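PDB 4EPS: putative fimbrium tip subunit Fim1C from Bacteroides ovatus, which probably forms part of the tip of fimbriae, the cell-surface filaments that mediate adhesion and biofilm formation. Local coordinates for residues G314-A319 against A376-K381; H355-F358 against S362-S365; Y390-V395 against S471-N476; E394-Y399 against T405-F410; N479-T484 against G490-G495. All blocks are in the same frame, centred on the assembly; numbering follows the deposited sequence. Where two conformers were deposited one is given.

Interaction 1. Residues G314-A319 against A376-K381; sequences GTPYTA and ANENNK
The hydroxyl of Tyr317 reaches the carboxylate of Glu378, with OH donating to OE1 over 2.6 Å. The oxygen lies at the edge of the phenol, in the plane of the ring, and the carboxylate is turned so that the two planes stand 80° apart. Glu378 places OE1 there with CG anti to the carbonyl carbon (chi1 -64°) and a bend at chi2 (-141°). The same oxygen takes a salt bridge from Arg386, so a buried negative charge has both a hydroxyl and a guanidinium to answer it. Pro316 closes the tight half of the contact: its CG lies 4.0 Å from Glu378 CG, and its CB covers the rim of one face of the Tyr317 ring. Pro316 CB is also 3.9 Å from Asn377 CB, where the packing gives way to the solvent side. Here the link is looser, through a single water that donates to Pro316 O at 2.8 Å and accepts from Asn377 ND2 at 2.9 Å. Asn377 is exposed, whereas Pro316, Tyr317 and Glu378 are buried. With neither segment in a helix or strand, this is loop-to-loop packing, joining the connection between helices 305-308 and 323-327 to the long loop that precedes helix 389-403.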
# COMPACT_ATOMS: atom_id res chain seq x y z
N GLY A 314 -28.67 -23.83 -5.82
CA GLY A 314 -29.22 -24.60 -4.71
C GLY A 314 -28.59 -24.26 -3.38
O GLY A 314 -29.02 -24.81 -2.36
N THR A 315 -27.59 -23.35 -3.37
CA THR A 315 -26.83 -22.88 -2.20
C THR A 315 -26.44 -24.07 -1.29
O THR A 315 -26.92 -24.17 -0.16
CB THR A 315 -27.62 -21.78 -1.43
OG1 THR A 315 -28.33 -20.97 -2.37
CG2 THR A 315 -26.73 -20.89 -0.59
N PRO A 316 -25.55 -24.99 -1.75
CA PRO A 316 -25.20 -26.14 -0.89
C PRO A 316 -24.38 -25.76 0.35
O PRO A 316 -24.41 -26.50 1.34
CB PRO A 316 -24.39 -27.05 -1.83
CG PRO A 316 -23.90 -26.16 -2.90
CD PRO A 316 -24.90 -25.07 -3.07
N TYR A 317 -23.70 -24.59 0.32
CA TYR A 317 -22.85 -24.11 1.41
C TYR A 317 -23.43 -22.82 1.98
O TYR A 317 -23.58 -21.83 1.26
CB TYR A 317 -21.39 -23.92 0.91
CG TYR A 317 -20.91 -25.18 0.21
CD1 TYR A 317 -20.69 -26.36 0.93
CD2 TYR A 317 -20.78 -25.22 -1.17
CE1 TYR A 317 -20.37 -27.55 0.28
CE2 TYR A 317 -20.42 -26.40 -1.83
CZ TYR A 317 -20.23 -27.56 -1.10
OH TYR A 317 -19.92 -28.75 -1.73
N THR A 318 -23.84 -22.88 3.24
CA THR A 318 -24.47 -21.77 3.97
C THR A 318 -23.77 -21.59 5.29
O THR A 318 -22.95 -22.45 5.65
CB THR A 318 -25.99 -22.06 4.22
OG1 THR A 318 -26.10 -23.12 5.17
CG2 THR A 318 -26.76 -22.41 2.95
N ALA A 319 -24.12 -20.54 6.07
CA ALA A 319 -23.49 -20.33 7.37
C ALA A 319 -23.80 -21.48 8.31
O ALA A 319 -22.98 -21.79 9.16
CB ALA A 319 -23.95 -19.00 7.98
N ALA A 376 -24.83 -35.52 -1.36
CA ALA A 376 -26.26 -35.39 -1.62
C ALA A 376 -26.60 -34.10 -2.39
O ALA A 376 -27.59 -34.09 -3.11
CB ALA A 376 -27.02 -35.41 -0.30
N ASN A 377 -25.78 -33.03 -2.26
CA ASN A 377 -26.09 -31.76 -2.93
C ASN A 377 -25.24 -31.47 -4.16
O ASN A 377 -25.71 -30.75 -5.04
CB ASN A 377 -25.98 -30.60 -1.94
CG ASN A 377 -26.98 -30.73 -0.82
OD1 ASN A 377 -28.09 -31.20 -1.02
ND2 ASN A 377 -26.60 -30.38 0.40
N GLU A 378 -24.01 -31.99 -4.23
CA GLU A 378 -23.12 -31.72 -5.37
C GLU A 378 -22.66 -33.02 -5.99
O GLU A 378 -22.31 -33.95 -5.27
CB GLU A 378 -21.91 -30.88 -4.93
CG GLU A 378 -22.27 -29.49 -4.44
CD GLU A 378 -21.26 -28.47 -4.90
OE1 GLU A 378 -20.16 -28.41 -4.31
OE2 GLU A 378 -21.55 -27.77 -5.90
N ASN A 379 -22.59 -33.05 -7.33
CA ASN A 379 -22.20 -34.25 -8.09
C ASN A 379 -20.68 -34.51 -7.96
O ASN A 379 -19.94 -33.71 -7.35
CB ASN A 379 -22.67 -34.17 -9.58
CG ASN A 379 -22.02 -33.10 -10.42
OD1 ASN A 379 -20.85 -32.74 -10.25
ND2 ASN A 379 -22.76 -32.60 -11.41
N ASN A 380 -20.20 -35.63 -8.52
CA ASN A 380 -18.80 -36.03 -8.36
C ASN A 380 -17.82 -35.26 -9.29
O ASN A 380 -16.62 -35.56 -9.27
CB ASN A 380 -18.68 -37.54 -8.54
CG ASN A 380 -19.04 -38.06 -9.90
OD1 ASN A 380 -18.88 -37.38 -10.92
ND2 ASN A 380 -19.46 -39.29 -9.96
N LYS A 381 -18.32 -34.30 -10.08
CA LYS A 381 -17.46 -33.44 -10.90
C LYS A 381 -17.18 -32.12 -10.14
O LYS A 381 -16.08 -31.60 -10.19
CB LYS A 381 -18.11 -33.15 -12.27
CG LYS A 381 -18.29 -34.40 -13.14
CD LYS A 381 -19.04 -34.10 -14.45
CE LYS A 381 -20.49 -34.53 -14.40
NZ LYS A 381 -21.05 -34.76 -15.76
O HOH W 1 -23.95 -29.24 1.01

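Interaction 2. Residues H355-F358 against S362-S365; sequences HDWF and SFTS
Phe358 and Trp357, on the short helix 354-359, fold against Phe363 and Thr364 of the loop that follows, making a local helix-to-loop contact closed within a few residues of chain. Phe358 contributes the largest share. Its CG is anti to the backbone N (chi1 174°), which sends the ring out to the returning backbone: Phe358 CZ lies 3.7 Å from the carbonyl oxygen Phe363 O, and Phe358 CE1 lies 4.0 Å from Phe363 CB. The methyl of Thr364 sits over one face of the Phe358 ring, offset toward the rim, with CG2 4.0 Å from Phe358 CE2. Thr364 CG2 also comes within 3.4 Å of Phe358 O. At the other end, Trp357 CH2 meets the edge of the Phe363 ring, near its plane, at CE2, 4.1 Å away. A serine in place of Phe358 would probably leave the Thr364 methyl and Phe363 CB without their aromatic partner and open a gap between the helix and the loop. Helix 389-403 lies alongside, its Leu398 touching both Trp357 and Phe363 and its Val395 packing on Phe358. No hydrogen bond joins the two segments directly, so the contact itself is apolar, while Thr361 OG1, bonded to both Phe358 O and Phe363 N, adds a polar link next to it.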
# COMPACT_ATOMS: atom_id res chain seq x y z
N HIS A 355 -17.99 -41.12 5.09
CA HIS A 355 -19.23 -40.59 4.54
C HIS A 355 -20.46 -41.39 5.05
O HIS A 355 -21.42 -40.80 5.56
CB HIS A 355 -19.21 -40.63 3.00
CG HIS A 355 -20.54 -40.29 2.42
ND1 HIS A 355 -21.06 -39.01 2.53
CD2 HIS A 355 -21.45 -41.09 1.82
CE1 HIS A 355 -22.24 -39.06 1.93
NE2 HIS A 355 -22.52 -40.30 1.51
N ASP A 356 -20.41 -42.72 4.90
CA ASP A 356 -21.53 -43.58 5.32
C ASP A 356 -21.78 -43.44 6.82
O ASP A 356 -22.95 -43.32 7.22
CB ASP A 356 -21.30 -45.04 4.91
CG ASP A 356 -21.55 -45.33 3.44
OD1 ASP A 356 -22.08 -44.45 2.72
OD2 ASP A 356 -21.18 -46.44 2.99
N TRP A 357 -20.71 -43.36 7.65
CA TRP A 357 -20.87 -43.14 9.09
C TRP A 357 -21.54 -41.79 9.34
O TRP A 357 -22.48 -41.70 10.12
CB TRP A 357 -19.53 -43.19 9.86
CG TRP A 357 -19.62 -42.57 11.23
CD1 TRP A 357 -20.23 -43.10 12.33
CD2 TRP A 357 -19.17 -41.26 11.61
NE1 TRP A 357 -20.16 -42.22 13.39
CE2 TRP A 357 -19.51 -41.08 12.97
CE3 TRP A 357 -18.50 -40.22 10.94
CZ2 TRP A 357 -19.22 -39.90 13.67
CZ3 TRP A 357 -18.24 -39.04 11.63
CH2 TRP A 357 -18.60 -38.89 12.97
N PHE A 358 -21.01 -40.74 8.69
CA PHE A 358 -21.44 -39.35 8.87
C PHE A 358 -22.95 -39.17 8.61
O PHE A 358 -23.62 -38.50 9.39
CB PHE A 358 -20.60 -38.43 7.95
CG PHE A 358 -21.03 -36.99 7.92
CD1 PHE A 358 -20.71 -36.13 8.97
CD2 PHE A 358 -21.76 -36.48 6.85
CE1 PHE A 358 -21.11 -34.80 8.96
CE2 PHE A 358 -22.15 -35.14 6.83
CZ PHE A 358 -21.83 -34.31 7.88
N SER A 362 -26.16 -36.97 13.83
CA SER A 362 -26.91 -35.73 14.06
C SER A 362 -26.12 -34.48 13.54
O SER A 362 -26.57 -33.35 13.76
CB SER A 362 -27.18 -35.56 15.56
OG SER A 362 -25.97 -35.35 16.27
N PHE A 363 -24.95 -34.70 12.88
CA PHE A 363 -24.08 -33.60 12.42
C PHE A 363 -24.27 -33.21 10.95
O PHE A 363 -23.56 -32.32 10.47
CB PHE A 363 -22.59 -33.99 12.60
CG PHE A 363 -22.14 -34.59 13.91
CD1 PHE A 363 -22.28 -33.89 15.10
CD2 PHE A 363 -21.49 -35.82 13.94
CE1 PHE A 363 -21.85 -34.44 16.31
CE2 PHE A 363 -21.05 -36.37 15.15
CZ PHE A 363 -21.23 -35.68 16.33
N THR A 364 -25.21 -33.85 10.23
CA THR A 364 -25.40 -33.65 8.79
C THR A 364 -25.87 -32.25 8.38
O THR A 364 -25.75 -31.90 7.20
CB THR A 364 -26.34 -34.70 8.20
OG1 THR A 364 -27.62 -34.61 8.83
CG2 THR A 364 -25.78 -36.10 8.31
N SER A 365 -26.40 -31.45 9.31
CA SER A 365 -26.88 -30.10 9.00
C SER A 365 -25.83 -29.02 9.31
O SER A 365 -25.91 -27.91 8.77
CB SER A 365 -28.16 -29.80 9.79
OG SER A 365 -27.91 -29.87 11.19

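Interaction 3. Residues Y390-V395 against S471-N476; sequences YNNSEV and SSTERN. With SO4 (sulfate ion), chain G.
Asn392 has its CG anti to the carbonyl carbon (chi1 -62°), and this swings the amide off the helix toward Ser472, whose OG stands between its own backbone N and carbonyl carbon (chi1 54°) and faces the amide. Asn392 ND2 donates to Ser472 OG over 3.1 Å, in a nearly straight bond of 164° with the hydroxyl oxygen lying in the amide plane. Ser472 CB packs beside this bond, 3.8 Å from Asn392 CB. Ser472 OG is also hydrogen-bonded to Val431 O. The second hydrogen of the amide goes to a water 3.0 Å from Asn392 ND2, which also bonds Thr473 OG1 at 2.7 Å; that hydroxyl is engaged by Ser434 N as well. The contact thus ties helix 389-403 to the corner where the chain turns at Ser472, on an outer strand of a three-stranded antiparallel sheet. Across this corner, Ser471 OG accepts from Thr473 N in an ST turn. On the helix side, Asn391 ND2 donates to Asn392 OD1 at 3.1 Å, which helps to fix the rotation of the amide. A leucine in place of Asn392 would probably leave Ser472 OG and the bridging water without their donor in a buried setting. Farther along, Arg475 grips a sulfate ion, probably from the crystallisation liquor, with NE 2.7 Å from its O4 and NH2 2.8 Å from its O3.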
# COMPACT_ATOMS: atom_id res chain seq x y z
N TYR A 390 -10.68 -27.66 5.83
CA TYR A 390 -10.90 -27.39 7.25
C TYR A 390 -12.13 -28.17 7.74
O TYR A 390 -12.06 -28.90 8.75
CB TYR A 390 -11.02 -25.89 7.57
CG TYR A 390 -11.18 -25.73 9.07
CD1 TYR A 390 -10.08 -25.89 9.92
CD2 TYR A 390 -12.44 -25.63 9.65
CE1 TYR A 390 -10.23 -25.85 11.31
CE2 TYR A 390 -12.61 -25.60 11.04
CZ TYR A 390 -11.50 -25.72 11.86
OH TYR A 390 -11.66 -25.72 13.23
N ASN A 391 -13.25 -28.07 7.00
CA ASN A 391 -14.45 -28.86 7.26
C ASN A 391 -14.09 -30.32 7.44
O ASN A 391 -14.53 -30.96 8.41
CB ASN A 391 -15.44 -28.71 6.08
CG ASN A 391 -16.59 -29.68 6.16
OD1 ASN A 391 -17.60 -29.39 6.80
ND2 ASN A 391 -16.45 -30.85 5.55
N ASN A 392 -13.32 -30.88 6.47
CA ASN A 392 -12.96 -32.30 6.49
C ASN A 392 -12.19 -32.69 7.76
O ASN A 392 -12.42 -33.79 8.28
CB ASN A 392 -12.16 -32.69 5.23
CG ASN A 392 -12.97 -32.49 3.96
OD1 ASN A 392 -14.20 -32.27 4.01
ND2 ASN A 392 -12.29 -32.44 2.80
N SER A 393 -11.30 -31.80 8.25
CA SER A 393 -10.54 -32.04 9.48
C SER A 393 -11.49 -32.14 10.68
O SER A 393 -11.34 -33.04 11.51
CB SER A 393 -9.52 -30.92 9.71
OG SER A 393 -8.62 -31.29 10.75
N GLU A 394 -12.49 -31.24 10.76
CA GLU A 394 -13.45 -31.25 11.86
C GLU A 394 -14.34 -32.50 11.79
O GLU A 394 -14.64 -33.06 12.84
CB GLU A 394 -14.30 -29.97 11.91
CG GLU A 394 -13.52 -28.82 12.54
CD GLU A 394 -14.36 -27.77 13.24
OE1 GLU A 394 -15.61 -27.82 13.13
OE2 GLU A 394 -13.77 -26.85 13.86
N VAL A 395 -14.72 -32.97 10.58
CA VAL A 395 -15.53 -34.19 10.45
C VAL A 395 -14.69 -35.40 10.88
O VAL A 395 -15.19 -36.27 11.59
CB VAL A 395 -16.15 -34.38 9.04
CG1 VAL A 395 -16.93 -35.70 8.96
CG2 VAL A 395 -17.07 -33.20 8.70
N SER A 471 -5.32 -36.11 -0.37
CA SER A 471 -6.29 -35.07 0.00
C SER A 471 -7.11 -35.63 1.16
O SER A 471 -7.04 -36.84 1.46
CB SER A 471 -7.18 -34.67 -1.17
OG SER A 471 -8.23 -35.62 -1.32
N SER A 472 -7.91 -34.77 1.79
CA SER A 472 -8.82 -35.19 2.86
C SER A 472 -10.21 -35.52 2.28
O SER A 472 -11.15 -35.77 3.04
CB SER A 472 -8.93 -34.11 3.92
OG SER A 472 -9.31 -32.87 3.32
N THR A 473 -10.34 -35.53 0.93
CA THR A 473 -11.60 -35.82 0.23
C THR A 473 -11.71 -37.34 0.01
O THR A 473 -10.85 -37.95 -0.62
CB THR A 473 -11.66 -35.01 -1.09
OG1 THR A 473 -11.41 -33.63 -0.77
CG2 THR A 473 -13.01 -35.17 -1.81
N GLU A 474 -12.78 -37.95 0.55
CA GLU A 474 -12.95 -39.39 0.48
C GLU A 474 -13.62 -39.84 -0.81
O GLU A 474 -14.57 -39.18 -1.28
CB GLU A 474 -13.78 -39.85 1.70
CG GLU A 474 -13.80 -41.37 1.87
CD GLU A 474 -14.65 -41.85 3.01
OE1 GLU A 474 -15.85 -41.49 3.05
OE2 GLU A 474 -14.15 -42.66 3.83
N ARG A 475 -13.14 -40.96 -1.38
CA ARG A 475 -13.76 -41.57 -2.57
C ARG A 475 -14.77 -42.62 -2.11
O ARG A 475 -15.91 -42.61 -2.58
CB ARG A 475 -12.72 -42.18 -3.53
CG ARG A 475 -13.30 -43.12 -4.63
CD ARG A 475 -14.35 -42.43 -5.52
NE ARG A 475 -14.86 -43.35 -6.55
CZ ARG A 475 -15.86 -44.19 -6.38
NH1 ARG A 475 -16.49 -44.25 -5.21
NH2 ARG A 475 -16.23 -45.01 -7.36
N ASN A 476 -14.35 -43.55 -1.23
CA ASN A 476 -15.20 -44.64 -0.70
C ASN A 476 -14.53 -45.16 0.58
O ASN A 476 -13.59 -44.52 1.08
CB ASN A 476 -15.44 -45.76 -1.77
CG ASN A 476 -14.23 -46.48 -2.30
OD1 ASN A 476 -13.14 -46.45 -1.72
ND2 ASN A 476 -14.38 -47.18 -3.42
S SO4 G . -14.34 -43.95 -10.32
O1 SO4 G . -13.24 -44.52 -11.10
O2 SO4 G . -14.91 -42.82 -11.07
O3 SO4 G . -15.36 -44.94 -10.04
O4 SO4 G . -13.85 -43.47 -9.03
O HOH W 2 -13.55 -32.24 0.11

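Interaction 4. Residues E394-Y399 against T405-F410; sequences EVLDLY and TDFECF
Helix 389-403 faces the connection and first turn of helix 408-419 with the backbones well apart: the nearest CA atoms, those of Tyr399 and of Thr405 in the connection, are 8.5 Å apart, and side chains fill the interval. Leu396 reaches across with CD2, which lies 3.6 Å from Phe410 CE1 and 3.8 Å from Cys409 SG. Leu396 CD2 also meets the edge of the Phe407 ring, 4.2 Å from Phe407 CD2, so one branch touches both the connection and the helix. Tyr399 has its CG anti to the backbone N (chi1 -178°), bringing its ring to Phe407, where Tyr399 CE1 and Phe407 CZ are 3.4 Å apart. The two rings meet obliquely, with centroids 5.5 Å apart and planes inclined by 34°. Beyond the ring the contact turns polar: a water bridges the hydroxyls of Tyr399 and Thr405, 2.7 Å from Tyr399 OH. Ile354 of helix 354-359 packs against both Leu396 and Tyr399. The two consecutive helices, joined by a short connection, are thus packed side chain to side chain. With no direct hydrogen bond across the segments, cohesion rests on the apolar and aromatic surface, the water-linked hydroxyls adding a polar tie at the margin.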
# COMPACT_ATOMS: atom_id res chain seq x y z
N GLU A 394 -12.49 -31.24 10.76
CA GLU A 394 -13.45 -31.25 11.86
C GLU A 394 -14.34 -32.50 11.79
O GLU A 394 -14.64 -33.06 12.84
CB GLU A 394 -14.30 -29.97 11.91
CG GLU A 394 -13.52 -28.82 12.54
CD GLU A 394 -14.36 -27.77 13.24
OE1 GLU A 394 -15.61 -27.82 13.13
OE2 GLU A 394 -13.77 -26.85 13.86
N VAL A 395 -14.72 -32.97 10.58
CA VAL A 395 -15.53 -34.19 10.45
C VAL A 395 -14.69 -35.40 10.88
O VAL A 395 -15.19 -36.27 11.59
CB VAL A 395 -16.15 -34.38 9.04
CG1 VAL A 395 -16.93 -35.70 8.96
CG2 VAL A 395 -17.07 -33.20 8.70
N LEU A 396 -13.40 -35.42 10.49
CA LEU A 396 -12.53 -36.52 10.88
C LEU A 396 -12.29 -36.55 12.41
O LEU A 396 -12.13 -37.63 12.98
CB LEU A 396 -11.20 -36.46 10.15
CG LEU A 396 -10.65 -37.83 9.71
CD1 LEU A 396 -11.43 -38.39 8.54
CD2 LEU A 396 -9.22 -37.71 9.27
N ASP A 397 -12.29 -35.37 13.06
CA ASP A 397 -12.15 -35.25 14.53
C ASP A 397 -13.39 -35.84 15.20
O ASP A 397 -13.25 -36.60 16.17
CB ASP A 397 -11.93 -33.79 14.96
CG ASP A 397 -10.53 -33.27 14.70
OD1 ASP A 397 -9.64 -34.08 14.35
OD2 ASP A 397 -10.32 -32.05 14.87
N LEU A 398 -14.59 -35.56 14.64
CA LEU A 398 -15.85 -36.12 15.13
C LEU A 398 -15.84 -37.65 14.99
O LEU A 398 -16.28 -38.34 15.91
CB LEU A 398 -17.06 -35.51 14.39
CG LEU A 398 -17.37 -34.05 14.67
CD1 LEU A 398 -18.48 -33.56 13.76
CD2 LEU A 398 -17.78 -33.83 16.11
N TYR A 399 -15.28 -38.17 13.87
CA TYR A 399 -15.13 -39.61 13.65
C TYR A 399 -14.18 -40.18 14.71
O TYR A 399 -14.48 -41.24 15.28
CB TYR A 399 -14.60 -39.90 12.24
CG TYR A 399 -14.47 -41.38 11.94
CD1 TYR A 399 -13.29 -42.07 12.24
CD2 TYR A 399 -15.48 -42.08 11.30
CE1 TYR A 399 -13.15 -43.43 11.95
CE2 TYR A 399 -15.35 -43.43 10.98
CZ TYR A 399 -14.18 -44.10 11.31
OH TYR A 399 -14.06 -45.43 11.02
N THR A 405 -9.86 -44.47 16.47
CA THR A 405 -8.92 -45.15 15.58
C THR A 405 -7.79 -44.18 15.25
O THR A 405 -8.04 -43.07 14.76
CB THR A 405 -9.60 -45.69 14.32
OG1 THR A 405 -10.83 -46.34 14.68
CG2 THR A 405 -8.71 -46.67 13.56
N ASP A 406 -6.54 -44.61 15.52
CA ASP A 406 -5.33 -43.81 15.32
C ASP A 406 -4.86 -43.87 13.87
O ASP A 406 -3.93 -44.61 13.54
CB ASP A 406 -4.22 -44.27 16.28
CG ASP A 406 -4.56 -44.12 17.75
OD1 ASP A 406 -4.95 -42.99 18.16
OD2 ASP A 406 -4.41 -45.11 18.50
N PHE A 407 -5.53 -43.08 13.00
CA PHE A 407 -5.18 -42.99 11.58
C PHE A 407 -3.79 -42.39 11.42
O PHE A 407 -3.45 -41.45 12.16
CB PHE A 407 -6.20 -42.10 10.83
CG PHE A 407 -7.61 -42.60 10.64
CD1 PHE A 407 -7.96 -43.91 10.99
CD2 PHE A 407 -8.57 -41.80 10.04
CE1 PHE A 407 -9.26 -44.38 10.77
CE2 PHE A 407 -9.87 -42.27 9.83
CZ PHE A 407 -10.20 -43.56 10.18
N GLU A 408 -3.02 -42.90 10.45
CA GLU A 408 -1.66 -42.38 10.19
C GLU A 408 -1.68 -40.88 9.85
O GLU A 408 -0.75 -40.18 10.25
CB GLU A 408 -0.97 -43.17 9.07
CG GLU A 408 -0.70 -44.63 9.43
CD GLU A 408 -1.77 -45.66 9.05
OE1 GLU A 408 -2.98 -45.38 9.24
OE2 GLU A 408 -1.39 -46.77 8.62
N CYS A 409 -2.73 -40.37 9.17
CA CYS A 409 -2.80 -38.93 8.82
C CYS A 409 -2.74 -38.02 10.07
O CYS A 409 -2.17 -36.93 9.98
CB CYS A 409 -4.04 -38.63 7.98
SG CYS A 409 -5.60 -38.94 8.82
N PHE A 410 -3.27 -38.48 11.22
CA PHE A 410 -3.21 -37.72 12.48
C PHE A 410 -1.78 -37.61 13.01
O PHE A 410 -1.45 -36.60 13.65
CB PHE A 410 -4.09 -38.35 13.57
CG PHE A 410 -5.57 -38.43 13.27
CD1 PHE A 410 -6.25 -37.33 12.77
CD2 PHE A 410 -6.29 -39.57 13.58
CE1 PHE A 410 -7.62 -37.40 12.51
CE2 PHE A 410 -7.67 -39.63 13.35
CZ PHE A 410 -8.32 -38.55 12.82
O HOH W 3 -12.23 -46.88 12.42

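Interaction 5. Residues N479-T484 against G490-G495; sequences NMYIVT and GSAGTG. With SO4 (sulfate ion), chain G.
Ile482 and Gly493 form a hydrogen-bonded antiparallel pair: Ile482 N donates to Gly493 O at 2.9 Å, and Gly493 N returns a bond to Ile482 O at 2.8 Å. Two residues on, Thr484 and Ser491 repeat this pairing, with Val483 and Ala492 between them as a non-hydrogen-bonded pair. The strands run at 158° to each other. At Thr494 the chain turns a corner, and a side-chain bond is added: Asn479 ND2 donates to Thr494 O over 2.9 Å, almost perfectly straight at 177°, in the carbonyl plane and on a lone pair. Beyond it Met480 pairs through its backbone with Gly496. Thr494 lies alongside Tyr481, the two side chains pointing the same way, with Thr494 CG2 3.6 Å from Tyr481 CE2. Thr494 OG1, placed between the backbone N and the carbonyl carbon (chi1 63°), donates to sulfate O4 at 2.7 Å; Arg475 holds the same oxygen. On the face bearing Thr484 and Ser491, a water bonds Thr484 OG1 at 2.7 Å and donates to Ser491 O. The hairpin of strands 479-485 and 490-497 is in turn positioned by strand 469-474, paired along the far side of strand 479-485 through Tyr481 and Val483. Helix 434-438 covers the face that carries Val483 and Ala492, Leu437 touching the former and Val438 the latter.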
# COMPACT_ATOMS: atom_id res chain seq x y z
N ASN A 479 -10.68 -45.81 -0.41
CA ASN A 479 -9.89 -44.81 -1.15
C ASN A 479 -10.18 -43.37 -0.81
O ASN A 479 -11.32 -43.00 -0.53
CB ASN A 479 -10.18 -44.95 -2.67
CG ASN A 479 -9.58 -46.15 -3.37
OD1 ASN A 479 -9.37 -47.21 -2.78
ND2 ASN A 479 -9.35 -46.05 -4.66
N MSE A 480 -9.13 -42.54 -0.93
CA MSE A 480 -9.19 -41.09 -0.86
C MSE A 480 -9.01 -40.56 -2.28
O MSE A 480 -8.50 -41.27 -3.14
CB MSE A 480 -8.03 -40.51 0.03
CG MSE A 480 -7.99 -41.04 1.46
SE MSE A 480 -9.64 -40.69 2.40
CE MSE A 480 -9.52 -38.80 2.60
N TYR A 481 -9.36 -39.31 -2.51
CA TYR A 481 -8.97 -38.62 -3.73
C TYR A 481 -7.48 -38.25 -3.57
O TYR A 481 -7.05 -37.83 -2.48
CB TYR A 481 -9.80 -37.34 -3.94
CG TYR A 481 -11.15 -37.61 -4.56
CD1 TYR A 481 -12.18 -38.17 -3.81
CD2 TYR A 481 -11.41 -37.30 -5.89
CE1 TYR A 481 -13.44 -38.41 -4.37
CE2 TYR A 481 -12.67 -37.48 -6.45
CZ TYR A 481 -13.67 -38.07 -5.69
OH TYR A 481 -14.91 -38.30 -6.24
N ILE A 482 -6.70 -38.41 -4.64
CA ILE A 482 -5.27 -38.06 -4.66
C ILE A 482 -5.06 -37.11 -5.83
O ILE A 482 -5.73 -37.23 -6.87
CB ILE A 482 -4.37 -39.34 -4.75
CG1 ILE A 482 -4.94 -40.36 -5.82
CG2 ILE A 482 -4.21 -39.95 -3.33
CD1 ILE A 482 -3.94 -41.55 -6.26
N VAL A 483 -4.15 -36.17 -5.66
CA VAL A 483 -3.94 -35.14 -6.65
C VAL A 483 -2.58 -35.30 -7.32
O VAL A 483 -1.56 -35.54 -6.66
CB VAL A 483 -4.12 -33.71 -6.03
CG1 VAL A 483 -3.76 -32.60 -7.02
CG2 VAL A 483 -5.56 -33.53 -5.54
N THR A 484 -2.59 -35.15 -8.64
CA THR A 484 -1.40 -35.16 -9.48
C THR A 484 -1.39 -33.89 -10.28
O THR A 484 -2.41 -33.21 -10.38
CB THR A 484 -1.37 -36.41 -10.38
OG1 THR A 484 -2.60 -36.47 -11.13
CG2 THR A 484 -1.13 -37.69 -9.58
N GLY A 490 -3.81 -29.19 -12.06
CA GLY A 490 -3.89 -30.23 -11.04
C GLY A 490 -5.06 -31.13 -11.44
O GLY A 490 -6.02 -30.69 -12.09
N SER A 491 -5.01 -32.39 -11.05
CA SER A 491 -6.10 -33.31 -11.37
C SER A 491 -6.40 -34.16 -10.15
O SER A 491 -5.48 -34.72 -9.56
CB SER A 491 -5.71 -34.20 -12.56
OG SER A 491 -6.70 -35.19 -12.78
N ALA A 492 -7.68 -34.23 -9.75
CA ALA A 492 -8.08 -35.04 -8.58
C ALA A 492 -8.52 -36.42 -9.07
O ALA A 492 -9.45 -36.51 -9.84
CB ALA A 492 -9.20 -34.35 -7.79
N GLY A 493 -7.80 -37.47 -8.68
CA GLY A 493 -8.10 -38.84 -9.10
C GLY A 493 -8.66 -39.64 -7.95
O GLY A 493 -8.39 -39.33 -6.79
N THR A 494 -9.37 -40.71 -8.26
CA THR A 494 -10.02 -41.51 -7.21
C THR A 494 -9.23 -42.76 -6.76
O THR A 494 -9.78 -43.54 -5.98
CB THR A 494 -11.40 -41.91 -7.72
OG1 THR A 494 -11.25 -42.75 -8.87
CG2 THR A 494 -12.28 -40.70 -8.04
N GLY A 495 -7.99 -42.93 -7.21
CA GLY A 495 -7.23 -44.15 -6.91
C GLY A 495 -6.41 -44.19 -5.63
O GLY A 495 -5.54 -45.04 -5.48
S SO4 G . -14.34 -43.95 -10.32
O1 SO4 G . -13.24 -44.52 -11.10
O2 SO4 G . -14.91 -42.82 -11.07
O3 SO4 G . -15.36 -44.94 -10.04
O4 SO4 G . -13.85 -43.47 -9.03
O HOH W 4 -4.67 -37.74 -9.89

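All five contacts lie on the same side of the chain's centre. Interaction 2 is nested in the loop closed by interaction 1; interactions 3 and 4 then begin from helix 389-403, sharing Glu394 and Val395 with centres 9 Å apart, and interaction 5 comes last. Interaction 2 packs on the same helix and probably also bonds interaction 3 through His355 N and Glu474 OE1, 3.0 Å apart. Strands 469-474 and 479-485 are sheet neighbours, joining interactions 3 and 5, which also touch one sulfate. Interaction 1 touches none of the others. Helix 389-403 thus connects the helical contacts to the three-stranded sheet.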